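Local coordinates for Tb427.07.360- putative uncharacterized metacyclic invariant surface protein from Trypanosoma brucei (Trypanosoma brucei, PDB 5VTL) that is of unknown function but is probably an invariant surface protein of the metacyclic parasite, built as an extended bundle of long helices, at residues 137-141 against 142-146. Sequence-based numbering, arbitrary orientation.
Sequences RGVNS and WVLKK
Between Asn140 and Leu144 the chain passes from the extended pair Val139-Asn140 into the first turn of helix 141-154, where Leu144 N donates to Asn140 O (3.1 Å) and Lys145 N to Ser141 O (2.9 Å). Asn140 is the N-cap. Its CG lies between its own backbone N and carbonyl carbon (chi1 55°), which swings the amide forward over the start of the helix, and Asn140 OD1 accepts from Val143 N at 2.9 Å. The bond is nearly straight (N-H...O 167°), and the donor lies almost on the line of the side-chain C=O. Asparagine suits the place because its short side chain can present a carbonyl oxygen to an amide that has no residue of a preceding turn to supply an acceptor. Asn140 OD1 also passes 3.4 Å from Trp142 CB, while the indole is carried away from the loop and Lys146 CG lies over one of its faces, near the rim.

Apolar groups meet beside the cap. The chi1 of Val139 sets CG2 opposite its backbone N, and from there Val139 CG2 reaches Leu144 CD2 at 4.0 Å and Val143 CG1 at 4.2 Å; the two valine side chains cross at about a right angle. The branched side chains of Val139 and Val143 are compact enough to touch each other and still pack on Ala16 of helix 4-58; Val139 also touches Ile20. The hydroxyl of Ser141 is hydrogen-bonded to Asp175 OD1 of helix 157-209, and its backbone N to Glu178 OE2 of the same helix; these carboxylates near the positive end of the helix dipole would probably be stabilised by it. Together, the side-chain bond to the third residue after the cap and the contact of Val139, just before the cap, with Leu144, four residues after it, make a capped helix N-terminus with a hydrophobic staple, set against the long helices of the bundle.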
loop_
_atom_site.group_PDB
_atom_site.type_symbol
_atom_site.label_atom_id
_atom_site.label_comp_id
_atom_site.label_asym_id
_atom_site.label_seq_id
_atom_site.Cartn_x
_atom_site.Cartn_y
_atom_site.Cartn_z
ATOM N N ARG A 137 -9.089 -8.395 -7.117
ATOM C CA ARG A 137 -7.789 -7.784 -7.199
ATOM C C ARG A 137 -7.800 -6.377 -6.563
ATOM O O ARG A 137 -6.755 -5.784 -6.340
ATOM C CB ARG A 137 -7.359 -7.693 -8.654
ATOM C CG ARG A 137 -7.342 -9.016 -9.362
ATOM C CD ARG A 137 -6.590 -8.920 -10.684
ATOM N NE ARG A 137 -6.329 -10.263 -11.191
ATOM C CZ ARG A 137 -5.435 -10.554 -12.125
ATOM N NH1 ARG A 137 -4.700 -9.598 -12.679
ATOM N NH2 ARG A 137 -5.296 -11.817 -12.501
ATOM N N GLY A 138 -8.987 -5.858 -6.272
ATOM C CA GLY A 138 -9.111 -4.569 -5.607
ATOM C C GLY A 138 -9.153 -4.678 -4.088
ATOM O O GLY A 138 -9.440 -3.710 -3.396
ATOM N N VAL A 139 -8.858 -5.854 -3.560
ATOM C CA VAL A 139 -8.895 -6.064 -2.118
ATOM C C VAL A 139 -7.967 -5.083 -1.377
ATOM O O VAL A 139 -6.920 -4.691 -1.885
ATOM C CB VAL A 139 -8.533 -7.542 -1.778
ATOM C CG1 VAL A 139 -7.107 -7.856 -2.157
ATOM C CG2 VAL A 139 -8.783 -7.857 -0.307
ATOM N N ASN A 140 -8.385 -4.670 -0.187
ATOM C CA ASN A 140 -7.584 -3.811 0.665
ATOM C C ASN A 140 -8.133 -3.968 2.070
ATOM O O ASN A 140 -9.023 -4.786 2.284
ATOM C CB ASN A 140 -7.604 -2.352 0.175
ATOM C CG ASN A 140 -9.009 -1.777 0.037
ATOM O OD1 ASN A 140 -9.953 -2.206 0.710
ATOM N ND2 ASN A 140 -9.149 -0.797 -0.828
ATOM N N SER A 141 -7.641 -3.194 3.027
ATOM C CA SER A 141 -8.105 -3.378 4.392
ATOM C C SER A 141 -9.588 -3.088 4.506
ATOM O O SER A 141 -10.276 -3.730 5.305
ATOM C CB SER A 141 -7.342 -2.503 5.385
ATOM O OG SER A 141 -5.967 -2.777 5.408
ATOM N N TRP A 142 -10.087 -2.138 3.711
ATOM C CA TRP A 142 -11.511 -1.761 3.792
ATOM C C TRP A 142 -12.377 -2.958 3.375
ATOM O O TRP A 142 -13.337 -3.312 4.057
ATOM C CB TRP A 142 -11.823 -0.500 2.952
ATOM C CG TRP A 142 -13.282 -0.094 2.991
ATOM C CD1 TRP A 142 -13.892 0.748 3.901
ATOM C CD2 TRP A 142 -14.318 -0.513 2.086
ATOM N NE1 TRP A 142 -15.226 0.874 3.603
ATOM C CE2 TRP A 142 -15.514 0.112 2.500
ATOM C CE3 TRP A 142 -14.351 -1.354 0.966
ATOM C CZ2 TRP A 142 -16.716 -0.089 1.848
ATOM C CZ3 TRP A 142 -15.543 -1.543 0.325
ATOM C CH2 TRP A 142 -16.714 -0.910 0.772
ATOM N N VAL A 143 -12.020 -3.607 2.266
ATOM C CA VAL A 143 -12.727 -4.803 1.824
ATOM C C VAL A 143 -12.674 -5.924 2.873
ATOM O O VAL A 143 -13.663 -6.605 3.102
ATOM C CB VAL A 143 -12.145 -5.330 0.485
ATOM C CG1 VAL A 143 -12.774 -6.684 0.084
ATOM C CG2 VAL A 143 -12.340 -4.287 -0.622
ATOM N N LEU A 144 -11.526 -6.131 3.509
ATOM C CA LEU A 144 -11.445 -7.174 4.535
ATOM C C LEU A 144 -12.328 -6.839 5.738
ATOM O O LEU A 144 -12.921 -7.725 6.341
ATOM C CB LEU A 144 -10.000 -7.401 5.001
ATOM C CG LEU A 144 -9.002 -7.915 3.958
ATOM C CD1 LEU A 144 -7.628 -7.968 4.575
ATOM C CD2 LEU A 144 -9.385 -9.263 3.429
ATOM N N LYS A 145 -12.419 -5.562 6.080
ATOM C CA LYS A 145 -13.315 -5.117 7.137
ATOM C C LYS A 145 -14.764 -5.418 6.784
ATOM O O LYS A 145 -15.505 -5.972 7.577
ATOM C CB LYS A 145 -13.165 -3.609 7.377
ATOM C CG LYS A 145 -14.174 -3.028 8.366
ATOM C CD LYS A 145 -13.910 -1.552 8.646
ATOM C CE LYS A 145 -14.062 -0.699 7.420
ATOM N NZ LYS A 145 -14.031 0.747 7.735
ATOM N N LYS A 146 -15.176 -5.024 5.585
ATOM C CA LYS A 146 -16.551 -5.284 5.159
ATOM C C LYS A 146 -16.873 -6.774 5.134
ATOM O O LYS A 146 -17.982 -7.183 5.442
ATOM C CB LYS A 146 -16.791 -4.684 3.771
ATOM C CG LYS A 146 -16.731 -3.174 3.740
ATOM C CD LYS A 146 -17.857 -2.559 4.594
ATOM C CE LYS A 146 -17.385 -1.454 5.491
ATOM N NZ LYS A 146 -18.570 -0.750 6.085
#